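Local coordinates for protein putative glycosyltransferase (GalT1) (Streptococcus parasanguinis, PDB 4PHR) that binds UDP and probably acts as a nucleotide-sugar-dependent glycosyltransferase, the chain being the GT-D-fold domain of a longer protein, at residues A[32-37]-A[61-66]; A[39-44]-A[48-53]; A[172-177]-A[189-194]. All blocks are in the same frame, centred on the assembly; numbering follows the deposited sequence.

Interaction 1 (A[32-37]-A[61-66]); sequences VRFGDG and QQILQT. With UDP (uridine-5'-diphosphate), chain B.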
loop_
_atom_site.group_PDB
_atom_site.type_symbol
_atom_site.label_atom_id
_atom_site.label_comp_id
_atom_site.label_asym_id
_atom_site.label_seq_id
_atom_site.Cartn_x
_atom_site.Cartn_y
_atom_site.Cartn_z
ATOM N N VAL A 32 -5.338 5.928 -0.547
ATOM C CA VAL A 32 -4.059 6.020 -1.243
ATOM C C VAL A 32 -2.968 6.208 -0.190
ATOM O O VAL A 32 -3.116 7.013 0.736
ATOM C CB VAL A 32 -4.065 7.172 -2.283
ATOM C CG1 VAL A 32 -4.324 8.518 -1.628
ATOM C CG2 VAL A 32 -2.774 7.199 -3.058
ATOM N N ARG A 33 -1.879 5.453 -0.319
ATOM C CA ARG A 33 -0.807 5.496 0.682
ATOM C C ARG A 33 0.492 6.032 0.075
ATOM O O ARG A 33 0.921 5.592 -0.986
ATOM C CB ARG A 33 -0.567 4.111 1.297
ATOM C CG ARG A 33 -1.803 3.430 1.927
ATOM C CD ARG A 33 -1.501 1.963 2.370
ATOM N NE ARG A 33 -0.949 1.270 1.218
ATOM C CZ ARG A 33 0.341 1.106 0.940
ATOM N NH1 ARG A 33 1.293 1.419 1.825
ATOM N NH2 ARG A 33 0.676 0.582 -0.227
ATOM N N PHE A 34 1.110 7.004 0.731
ATOM C CA PHE A 34 2.412 7.488 0.289
ATOM C C PHE A 34 3.477 6.894 1.190
ATOM O O PHE A 34 3.442 7.081 2.403
ATOM C CB PHE A 34 2.466 9.021 0.294
ATOM C CG PHE A 34 1.696 9.636 -0.829
ATOM C CD1 PHE A 34 0.315 9.738 -0.765
ATOM C CD2 PHE A 34 2.349 10.066 -1.973
ATOM C CE1 PHE A 34 -0.395 10.281 -1.824
ATOM C CE2 PHE A 34 1.650 10.613 -3.020
ATOM C CZ PHE A 34 0.277 10.716 -2.951
ATOM N N GLY A 35 4.416 6.166 0.589
ATOM C CA GLY A 35 5.535 5.602 1.317
ATOM C C GLY A 35 6.829 6.261 0.898
ATOM O O GLY A 35 6.835 7.237 0.134
ATOM N N ASP A 36 7.940 5.724 1.387
ATOM C CA ASP A 36 9.236 6.316 1.088
ATOM C C ASP A 36 9.527 6.358 -0.412
ATOM O O ASP A 36 10.073 7.334 -0.909
ATOM C CB ASP A 36 10.354 5.593 1.845
ATOM C CG ASP A 36 10.455 4.141 1.475
ATOM O OD1 ASP A 36 11.520 3.726 0.956
ATOM O OD2 ASP A 36 9.456 3.426 1.695
ATOM N N GLY A 37 9.148 5.305 -1.127
ATOM C CA GLY A 37 9.371 5.233 -2.562
ATOM C C GLY A 37 8.625 6.305 -3.339
ATOM O O GLY A 37 9.133 6.832 -4.328
ATOM N N GLN A 61 2.320 14.053 -6.983
ATOM C CA GLN A 61 2.294 15.351 -6.306
ATOM C C GLN A 61 0.875 15.918 -6.245
ATOM O O GLN A 61 0.451 16.466 -5.225
ATOM C CB GLN A 61 3.236 16.336 -7.006
ATOM C CG GLN A 61 4.705 16.011 -6.808
ATOM C CD GLN A 61 5.614 16.720 -7.801
ATOM O OE1 GLN A 61 5.153 17.281 -8.795
ATOM N NE2 GLN A 61 6.913 16.689 -7.538
ATOM N N GLN A 62 0.135 15.781 -7.339
ATOM C CA GLN A 62 -1.247 16.244 -7.372
ATOM C C GLN A 62 -2.118 15.485 -6.373
ATOM O O GLN A 62 -2.925 16.067 -5.654
ATOM C CB GLN A 62 -1.820 16.082 -8.780
ATOM C CG GLN A 62 -1.186 16.986 -9.812
ATOM C CD GLN A 62 -1.644 16.663 -11.209
ATOM O OE1 GLN A 62 -2.035 15.529 -11.511
ATOM N NE2 GLN A 62 -1.609 17.661 -12.078
ATOM N N ILE A 63 -1.949 14.169 -6.327
ATOM C CA ILE A 63 -2.762 13.346 -5.446
ATOM C C ILE A 63 -2.494 13.688 -3.978
ATOM O O ILE A 63 -3.422 13.773 -3.169
ATOM C CB ILE A 63 -2.546 11.842 -5.732
ATOM C CG1 ILE A 63 -3.010 11.515 -7.159
ATOM C CG2 ILE A 63 -3.282 10.990 -4.708
ATOM C CD1 ILE A 63 -2.393 10.263 -7.731
ATOM N N LEU A 64 -1.235 13.953 -3.649
ATOM C CA LEU A 64 -0.872 14.279 -2.274
ATOM C C LEU A 64 -1.559 15.563 -1.793
ATOM O O LEU A 64 -1.767 15.750 -0.595
ATOM C CB LEU A 64 0.647 14.405 -2.146
ATOM C CG LEU A 64 1.190 14.716 -0.753
ATOM C CD1 LEU A 64 0.790 13.615 0.225
ATOM C CD2 LEU A 64 2.695 14.879 -0.808
ATOM N N GLN A 65 -1.915 16.441 -2.731
ATOM C CA GLN A 65 -2.578 17.702 -2.395
ATOM C C GLN A 65 -4.075 17.535 -2.129
ATOM O O GLN A 65 -4.727 18.455 -1.629
ATOM C CB GLN A 65 -2.359 18.741 -3.503
ATOM C CG GLN A 65 -0.899 19.015 -3.802
ATOM C CD GLN A 65 -0.172 19.659 -2.640
ATOM O OE1 GLN A 65 -0.725 20.509 -1.941
ATOM N NE2 GLN A 65 1.078 19.259 -2.427
ATOM N N THR A 66 -4.613 16.368 -2.469
ATOM C CA THR A 66 -6.037 16.083 -2.285
ATOM C C THR A 66 -6.379 15.978 -0.814
ATOM O O THR A 66 -5.704 15.270 -0.072
ATOM C CB THR A 66 -6.434 14.737 -2.922
ATOM O OG1 THR A 66 -5.826 14.608 -4.209
ATOM C CG2 THR A 66 -7.951 14.635 -3.059
HETATM N N1 UDP B . 4.272 -3.866 -7.647
HETATM C C2 UDP B . 3.974 -4.363 -8.891
HETATM N N3 UDP B . 4.346 -3.664 -10.015
HETATM C C4 UDP B . 5.010 -2.466 -9.906
HETATM C C5 UDP B . 5.311 -1.954 -8.644
HETATM C C6 UDP B . 5.054 -2.752 -7.534
HETATM O O2 UDP B . 3.400 -5.445 -9.012
HETATM O O4 UDP B . 5.298 -1.862 -10.945
HETATM C "C1'" UDP B . 3.791 -4.592 -6.462
HETATM C "C2'" UDP B . 4.757 -5.401 -5.638
HETATM O "O2'" UDP B . 4.984 -6.661 -6.233
HETATM C "C3'" UDP B . 3.992 -5.510 -4.337
HETATM C "C4'" UDP B . 3.266 -4.178 -4.257
HETATM O "O4'" UDP B . 3.321 -3.605 -5.566
HETATM O "O3'" UDP B . 3.031 -6.540 -4.427
HETATM C "C5'" UDP B . 3.899 -3.244 -3.233
HETATM O "O5'" UDP B . 3.217 -1.997 -3.273
HETATM P PA UDP B . 3.648 -0.754 -2.345
HETATM O O1A UDP B . 4.989 -0.284 -2.741
HETATM O O2A UDP B . 2.546 0.233 -2.447
HETATM O O3A UDP B . 3.731 -1.456 -0.887
HETATM P PB UDP B . 3.950 -0.870 0.618
HETATM O O1B UDP B . 5.354 -1.222 0.983
HETATM O O2B UDP B . 2.961 -1.621 1.425
HETATM O O3B UDP B . 3.732 0.611 0.602
#

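Interaction 2 (A[39-44]-A[48-53]); sequences IDLMTG and PYQDYN. With UDP (uridine-5'-diphosphate), chain B.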
loop_
_atom_site.group_PDB
_atom_site.type_symbol
_atom_site.label_atom_id
_atom_site.label_comp_id
_atom_site.label_asym_id
_atom_site.label_seq_id
_atom_site.Cartn_x
_atom_site.Cartn_y
_atom_site.Cartn_z
ATOM N N ILE A 39 7.908 9.321 -2.261
ATOM C CA ILE A 39 8.618 10.581 -2.055
ATOM C C ILE A 39 9.897 10.604 -2.895
ATOM O O ILE A 39 10.224 11.625 -3.520
ATOM C CB ILE A 39 8.960 10.829 -0.575
ATOM C CG1 ILE A 39 7.766 10.527 0.329
ATOM C CG2 ILE A 39 9.488 12.236 -0.383
ATOM C CD1 ILE A 39 6.514 11.235 -0.048
ATOM N N ASP A 40 10.612 9.479 -2.922
ATOM C CA ASP A 40 11.801 9.359 -3.765
ATOM C C ASP A 40 11.445 9.671 -5.220
ATOM O O ASP A 40 12.130 10.449 -5.887
ATOM C CB ASP A 40 12.388 7.946 -3.692
ATOM C CG ASP A 40 13.057 7.637 -2.352
ATOM O OD1 ASP A 40 13.150 6.443 -2.003
ATOM O OD2 ASP A 40 13.509 8.569 -1.653
ATOM N N LEU A 41 10.371 9.057 -5.718
ATOM C CA LEU A 41 9.943 9.278 -7.098
ATOM C C LEU A 41 9.547 10.727 -7.361
ATOM O O LEU A 41 9.951 11.318 -8.376
ATOM C CB LEU A 41 8.755 8.376 -7.442
ATOM C CG LEU A 41 9.032 6.954 -7.893
ATOM C CD1 LEU A 41 7.761 6.142 -7.779
ATOM C CD2 LEU A 41 9.523 6.966 -9.322
ATOM N N MET A 42 8.734 11.290 -6.469
ATOM C CA MET A 42 8.271 12.673 -6.636
ATOM C C MET A 42 9.427 13.666 -6.691
ATOM O O MET A 42 9.314 14.722 -7.307
ATOM C CB MET A 42 7.283 13.074 -5.532
ATOM C CG MET A 42 5.861 12.561 -5.771
ATOM S SD MET A 42 4.671 13.146 -4.550
ATOM C CE MET A 42 5.273 12.162 -3.213
ATOM N N THR A 43 10.538 13.333 -6.041
ATOM C CA THR A 43 11.688 14.226 -6.001
ATOM C C THR A 43 12.763 13.848 -7.021
ATOM O O THR A 43 13.855 14.405 -7.012
ATOM C CB THR A 43 12.284 14.328 -4.585
ATOM O OG1 THR A 43 12.750 13.043 -4.159
ATOM C CG2 THR A 43 11.236 14.837 -3.594
ATOM N N GLY A 44 12.451 12.895 -7.895
ATOM C CA GLY A 44 13.273 12.661 -9.071
ATOM C C GLY A 44 14.089 11.382 -9.119
ATOM O O GLY A 44 15.013 11.275 -9.920
ATOM N N PRO A 48 12.719 0.825 -6.230
ATOM C CA PRO A 48 12.483 -0.583 -6.540
ATOM C C PRO A 48 11.178 -0.752 -7.308
ATOM O O PRO A 48 10.125 -0.251 -6.915
ATOM C CB PRO A 48 12.399 -1.241 -5.157
ATOM C CG PRO A 48 13.238 -0.351 -4.289
ATOM C CD PRO A 48 12.977 1.042 -4.798
ATOM N N TYR A 49 11.274 -1.454 -8.421
ATOM C CA TYR A 49 10.125 -1.836 -9.229
ATOM C C TYR A 49 9.459 -0.696 -9.989
ATOM O O TYR A 49 8.460 -0.925 -10.660
ATOM C CB TYR A 49 9.094 -2.613 -8.402
ATOM C CG TYR A 49 9.691 -3.796 -7.682
ATOM C CD1 TYR A 49 10.050 -4.946 -8.378
ATOM C CD2 TYR A 49 9.900 -3.769 -6.312
ATOM C CE1 TYR A 49 10.603 -6.030 -7.731
ATOM C CE2 TYR A 49 10.453 -4.859 -5.651
ATOM C CZ TYR A 49 10.802 -5.983 -6.369
ATOM O OH TYR A 49 11.341 -7.066 -5.721
ATOM N N GLN A 50 10.015 0.515 -9.925
ATOM C CA GLN A 50 9.506 1.594 -10.775
ATOM C C GLN A 50 10.558 2.651 -11.091
ATOM O O GLN A 50 11.014 3.388 -10.217
ATOM C CB GLN A 50 8.258 2.250 -10.163
ATOM C CG GLN A 50 7.679 3.392 -11.003
ATOM C CD GLN A 50 7.178 2.929 -12.367
ATOM O OE1 GLN A 50 6.311 2.049 -12.468
ATOM N NE2 GLN A 50 7.725 3.519 -13.422
ATOM N N ASP A 51 10.932 2.722 -12.364
ATOM C CA ASP A 51 11.843 3.754 -12.842
ATOM C C ASP A 51 11.204 5.134 -12.712
ATOM O O ASP A 51 9.984 5.284 -12.841
ATOM C CB ASP A 51 12.207 3.516 -14.313
ATOM C CG ASP A 51 12.953 2.210 -14.535
ATOM O OD1 ASP A 51 13.039 1.770 -15.700
ATOM O OD2 ASP A 51 13.462 1.624 -13.553
ATOM N N TYR A 52 12.028 6.150 -12.484
ATOM C CA TYR A 52 11.526 7.515 -12.508
ATOM C C TYR A 52 10.747 7.796 -13.791
ATOM O O TYR A 52 11.159 7.424 -14.895
ATOM C CB TYR A 52 12.645 8.547 -12.336
ATOM C CG TYR A 52 12.135 9.968 -12.448
ATOM C CD1 TYR A 52 11.420 10.549 -11.406
ATOM C CD2 TYR A 52 12.318 10.711 -13.610
ATOM C CE1 TYR A 52 10.926 11.831 -11.501
ATOM C CE2 TYR A 52 11.827 12.004 -13.715
ATOM C CZ TYR A 52 11.130 12.557 -12.657
ATOM O OH TYR A 52 10.638 13.842 -12.744
ATOM N N ASN A 53 9.619 8.463 -13.624
ATOM C CA ASN A 53 8.796 8.888 -14.742
ATOM C C ASN A 53 8.175 10.225 -14.364
ATOM O O ASN A 53 7.547 10.346 -13.317
ATOM C CB ASN A 53 7.723 7.833 -15.034
ATOM C CG ASN A 53 6.813 8.225 -16.177
ATOM O OD1 ASN A 53 5.987 9.129 -16.045
ATOM N ND2 ASN A 53 6.954 7.542 -17.306
HETATM N N1 UDP B . 4.272 -3.866 -7.647
HETATM C C2 UDP B . 3.974 -4.363 -8.891
HETATM N N3 UDP B . 4.346 -3.664 -10.015
HETATM C C4 UDP B . 5.010 -2.466 -9.906
HETATM C C5 UDP B . 5.311 -1.954 -8.644
HETATM C C6 UDP B . 5.054 -2.752 -7.534
HETATM O O2 UDP B . 3.400 -5.445 -9.012
HETATM O O4 UDP B . 5.298 -1.862 -10.945
HETATM C "C1'" UDP B . 3.791 -4.592 -6.462
HETATM C "C2'" UDP B . 4.757 -5.401 -5.638
HETATM O "O2'" UDP B . 4.984 -6.661 -6.233
HETATM C "C3'" UDP B . 3.992 -5.510 -4.337
HETATM C "C4'" UDP B . 3.266 -4.178 -4.257
HETATM O "O4'" UDP B . 3.321 -3.605 -5.566
HETATM O "O3'" UDP B . 3.031 -6.540 -4.427
HETATM C "C5'" UDP B . 3.899 -3.244 -3.233
HETATM O "O5'" UDP B . 3.217 -1.997 -3.273
HETATM P PA UDP B . 3.648 -0.754 -2.345
HETATM O O1A UDP B . 4.989 -0.284 -2.741
HETATM O O2A UDP B . 2.546 0.233 -2.447
HETATM O O3A UDP B . 3.731 -1.456 -0.887
HETATM P PB UDP B . 3.950 -0.870 0.618
HETATM O O1B UDP B . 5.354 -1.222 0.983
HETATM O O2B UDP B . 2.961 -1.621 1.425
HETATM O O3B UDP B . 3.732 0.611 0.602
#

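Interaction 3 (A[172-177]-A[189-194]); sequences KRLVCP and LRLTEK. With UDP (uridine-5'-diphosphate), chain B.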
loop_
_atom_site.group_PDB
_atom_site.type_symbol
_atom_site.label_atom_id
_atom_site.label_comp_id
_atom_site.label_asym_id
_atom_site.label_seq_id
_atom_site.Cartn_x
_atom_site.Cartn_y
_atom_site.Cartn_z
ATOM N N LYS A 172 -11.630 -11.631 -8.588
ATOM C CA LYS A 172 -11.123 -11.533 -9.947
ATOM C C LYS A 172 -9.824 -10.746 -9.851
ATOM O O LYS A 172 -9.727 -9.835 -9.035
ATOM C CB LYS A 172 -12.129 -10.813 -10.850
ATOM C CG LYS A 172 -13.462 -11.563 -11.023
ATOM C CD LYS A 172 -13.256 -12.877 -11.747
ATOM C CE LYS A 172 -14.566 -13.634 -11.924
ATOM N NZ LYS A 172 -14.311 -14.986 -12.480
ATOM N N ARG A 173 -8.841 -11.090 -10.679
ATOM C CA ARG A 173 -7.533 -10.436 -10.643
ATOM C C ARG A 173 -7.154 -9.885 -12.002
ATOM O O ARG A 173 -7.304 -10.558 -13.022
ATOM C CB ARG A 173 -6.437 -11.417 -10.205
ATOM C CG ARG A 173 -6.634 -12.016 -8.836
ATOM C CD ARG A 173 -5.552 -13.040 -8.469
ATOM N NE ARG A 173 -5.922 -13.714 -7.228
ATOM C CZ ARG A 173 -5.395 -13.462 -6.036
ATOM N NH1 ARG A 173 -4.403 -12.580 -5.885
ATOM N NH2 ARG A 173 -5.848 -14.134 -4.988
ATOM N N LEU A 174 -6.655 -8.659 -11.997
ATOM C CA LEU A 174 -6.042 -8.070 -13.174
ATOM C C LEU A 174 -4.547 -8.087 -12.895
ATOM O O LEU A 174 -4.071 -7.388 -12.002
ATOM C CB LEU A 174 -6.538 -6.638 -13.376
ATOM C CG LEU A 174 -6.159 -5.881 -14.648
ATOM C CD1 LEU A 174 -6.656 -6.630 -15.883
ATOM C CD2 LEU A 174 -6.712 -4.453 -14.611
ATOM N N VAL A 175 -3.810 -8.905 -13.639
ATOM C CA VAL A 175 -2.408 -9.146 -13.307
ATOM C C VAL A 175 -1.519 -8.303 -14.205
ATOM O O VAL A 175 -1.513 -8.475 -15.420
ATOM C CB VAL A 175 -2.052 -10.639 -13.394
ATOM C CG1 VAL A 175 -0.590 -10.863 -13.067
ATOM C CG2 VAL A 175 -2.943 -11.435 -12.444
ATOM N N CYS A 176 -0.780 -7.394 -13.582
ATOM C CA CYS A 176 -0.004 -6.375 -14.259
ATOM C C CYS A 176 1.492 -6.655 -14.140
ATOM O O CYS A 176 1.900 -7.612 -13.470
ATOM C CB CYS A 176 -0.332 -5.022 -13.633
ATOM S SG CYS A 176 -2.115 -4.621 -13.635
ATOM N N PRO A 177 2.324 -5.811 -14.774
ATOM C CA PRO A 177 3.764 -6.060 -14.654
ATOM C C PRO A 177 4.255 -5.907 -13.217
ATOM O O PRO A 177 3.765 -5.037 -12.486
ATOM C CB PRO A 177 4.379 -4.983 -15.555
ATOM C CG PRO A 177 3.304 -4.690 -16.555
ATOM C CD PRO A 177 2.032 -4.749 -15.754
ATOM N N LEU A 189 -5.922 1.183 -16.154
ATOM C CA LEU A 189 -7.105 1.928 -15.740
ATOM C C LEU A 189 -8.331 1.475 -16.530
ATOM O O LEU A 189 -9.389 1.248 -15.959
ATOM C CB LEU A 189 -6.900 3.430 -15.925
ATOM C CG LEU A 189 -8.103 4.303 -15.552
ATOM C CD1 LEU A 189 -8.513 4.085 -14.093
ATOM C CD2 LEU A 189 -7.817 5.779 -15.827
ATOM N N ARG A 190 -8.171 1.347 -17.843
ATOM C CA ARG A 190 -9.271 0.970 -18.729
ATOM C C ARG A 190 -9.857 -0.399 -18.355
ATOM O O ARG A 190 -11.071 -0.545 -18.226
ATOM C CB ARG A 190 -8.787 0.979 -20.180
ATOM C CG ARG A 190 -9.877 0.705 -21.206
ATOM C CD ARG A 190 -9.380 0.910 -22.638
ATOM N NE ARG A 190 -8.305 -0.016 -22.993
ATOM C CZ ARG A 190 -7.034 0.342 -23.162
ATOM N NH1 ARG A 190 -6.672 1.612 -23.018
ATOM N NH2 ARG A 190 -6.124 -0.569 -23.482
ATOM N N LEU A 191 -8.992 -1.391 -18.141
ATOM C CA LEU A 191 -9.467 -2.739 -17.830
ATOM C C LEU A 191 -9.978 -2.851 -16.396
ATOM O O LEU A 191 -10.881 -3.636 -16.110
ATOM C CB LEU A 191 -8.378 -3.783 -18.104
ATOM C CG LEU A 191 -7.943 -3.903 -19.572
ATOM C CD1 LEU A 191 -7.067 -5.126 -19.792
ATOM C CD2 LEU A 191 -9.147 -3.931 -20.516
ATOM N N THR A 192 -9.406 -2.067 -15.489
ATOM C CA THR A 192 -9.917 -2.048 -14.118
ATOM C C THR A 192 -11.366 -1.558 -14.100
ATOM O O THR A 192 -12.235 -2.201 -13.507
ATOM C CB THR A 192 -9.038 -1.192 -13.182
ATOM O OG1 THR A 192 -7.705 -1.719 -13.163
ATOM C CG2 THR A 192 -9.591 -1.214 -11.764
ATOM N N GLU A 193 -11.631 -0.446 -14.785
ATOM C CA GLU A 193 -12.986 0.089 -14.890
ATOM C C GLU A 193 -13.959 -0.938 -15.464
ATOM O O GLU A 193 -15.068 -1.106 -14.961
ATOM C CB GLU A 193 -13.010 1.320 -15.796
ATOM C CG GLU A 193 -12.244 2.524 -15.289
ATOM C CD GLU A 193 -12.259 3.660 -16.296
ATOM O OE1 GLU A 193 -13.291 3.835 -16.984
ATOM O OE2 GLU A 193 -11.238 4.370 -16.413
ATOM N N LYS A 194 -13.539 -1.608 -16.531
ATOM C CA LYS A 194 -14.385 -2.583 -17.215
ATOM C C LYS A 194 -14.780 -3.734 -16.299
ATOM O O LYS A 194 -15.838 -4.345 -16.476
ATOM C CB LYS A 194 -13.659 -3.153 -18.431
ATOM C CG LYS A 194 -13.624 -2.239 -19.635
ATOM C CD LYS A 194 -12.678 -2.800 -20.678
ATOM C CE LYS A 194 -12.840 -2.088 -21.998
ATOM N NZ LYS A 194 -14.182 -2.377 -22.568
HETATM N N1 UDP B . 4.272 -3.866 -7.647
HETATM C C2 UDP B . 3.974 -4.363 -8.891
HETATM N N3 UDP B . 4.346 -3.664 -10.015
HETATM C C4 UDP B . 5.010 -2.466 -9.906
HETATM C C5 UDP B . 5.311 -1.954 -8.644
HETATM C C6 UDP B . 5.054 -2.752 -7.534
HETATM O O2 UDP B . 3.400 -5.445 -9.012
HETATM O O4 UDP B . 5.298 -1.862 -10.945
HETATM C "C1'" UDP B . 3.791 -4.592 -6.462
HETATM C "C2'" UDP B . 4.757 -5.401 -5.638
HETATM O "O2'" UDP B . 4.984 -6.661 -6.233
HETATM C "C3'" UDP B . 3.992 -5.510 -4.337
HETATM C "C4'" UDP B . 3.266 -4.178 -4.257
HETATM O "O4'" UDP B . 3.321 -3.605 -5.566
HETATM O "O3'" UDP B . 3.031 -6.540 -4.427
HETATM C "C5'" UDP B . 3.899 -3.244 -3.233
HETATM O "O5'" UDP B . 3.217 -1.997 -3.273
HETATM P PA UDP B . 3.648 -0.754 -2.345
HETATM O O1A UDP B . 4.989 -0.284 -2.741
HETATM O O2A UDP B . 2.546 0.233 -2.447
HETATM O O3A UDP B . 3.731 -1.456 -0.887
HETATM P PB UDP B . 3.950 -0.870 0.618
HETATM O O1B UDP B . 5.354 -1.222 0.983
HETATM O O2B UDP B . 2.961 -1.621 1.425
HETATM O O3B UDP B . 3.732 0.611 0.602
#

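Interaction 1 (A[32-37]-A[61-66])
The F34 ring meets L64 with a face and I63 with an edge. Methyl CD1 of L64 sits over the middle of one face, 4.0 Å from the ring centroid and only 11° off the ring normal, a CH-pi contact. At the rim, F34 CZ lies 4.0 Å from I63 CG2, close to the ring plane, and the same CZ approaches CB of L64 to 3.8 Å. The ring end is therefore lodged at the I63-L64 step. L64 reaches the face because its CG lies opposite the backbone N (chi1 -179°). I63 CG2 is shared: V32 CG1 touches it at 4.1 Å. Next to this apolar patch T66 folds back on I63, its OG1 and N both bonding I63 O from the same face of the carbonyl plane, OG1 at 2.7 Å. R33 turns to UDP instead: its guanidinium presents an edge to the diphosphate, with NH1 donating to O3B at 2.8 Å (156°), while NH2 binds O3B too and makes a weak bond to O2A. D225 forms a salt bridge with NH2, and T117 O accepts from NH1, so the guanidinium is held from the protein side as well. V32, ending strand 30-33, and F34, in the loop just after it, thus join the edge strand of the three-stranded parallel sheet of this GT-D-fold domain to helix 54-64, with A214 of helix 206-218 touching I63.

Interaction 2 (A[39-44]-A[48-53])
The carbonyl oxygen of L41 is approached by the edge of the Y52 ring and also accepts the backbone N-H of G44, at 3.0 Å from G44 N. Y52 CE1 comes to 3.3 Å from L41 O, which lies in the ring plane. The turn at G44 also meets the ring: G44 CA is 3.5 Å from Y52 CE1, and G44 O stands over one face. Y52 reaches this position with CG opposite its own backbone N (chi1 176°), which swings the ring back to the helix end. The L41 side chain packs against the returning chain, its CD2 lying 3.8 Å from Y52 CA and 3.9 Å from D51 O. D51 O is in turn fixed by Q50, whose NE2 donates at 2.9 Å along a nearly straight N-H (167°), in the carbonyl plane and on a lone pair. D51 O lies nearly in the plane of the Q50 amide, so this bond fixes the rotation of the amide; N180 OD1 accepts from D51 N. Before this bend, Y49 CB lies 3.8 Å from C5 of the UDP uracil, and the Y49 ring meets that of H250. G44, with its positive phi, is the C-prime residue of a Schellman motif: the bond from its N is joined by one from the next backbone N to D40 O, ending the helix, while Y49 lines the UDP pocket.

Interaction 3 (A[172-177]-A[189-194])
L174 on strand 170-176 faces T192 on helix 185-195, their CA atoms 7.2 Å apart, the nearest backbone approach of the two segments. L174 bridges the gap alone from the strand: its bond to CB points at the helix, and its two methyls divide the work. CD2 reaches T192 OG1 at 3.2 Å and L191 CB at 3.9 Å, while CD1 lies 4.0 Å from the same L191 CB. The L174 side chain crosses those of L191 and T192 at about a right angle. The T192 hydroxyl, although against a methyl, is satisfied by its own helix through a hydrogen bond with I188 O. It gets there with OG1 beside its backbone N (chi1 -59°). At the end of the strand, P177 O accepts from UDP N3 at 2.9 Å and 169°, a near-linear bond consistent with recognition of the uracil base. Strand and helix are the first half of a beta-alpha-beta crossover, completed by strand 200-204, on the five-stranded parallel sheet. There strand 170-176 is hydrogen-bonded to strand 147-153 on one flank and to strand 272-275 on the other; T192 also rests on L149 and V151 of strand 147-153 and on L216 of helix 206-218.

Interactions 1 and 2 are neighbours, with centres 12 Å apart, and share helix 36-42. F34 CD2 lies 3.8 Å from M42 CE, and Q61 NE2 packs 3.1 Å from M42 O. Interaction 3 stands apart, its centre 21 Å from that of interaction 1 and 22 Å from that of interaction 2. UDP joins all three: R33 of interaction 1 takes the diphosphate, Y49 of interaction 2 the uracil flank, and P177 of interaction 3 the uracil N3. Manganese lies about 10 Å from the F34 side chain and about 11 Å from that of L41. The nucleotide pocket is thus assembled between two parallel sheets, those of strands 30-33 and 170-176.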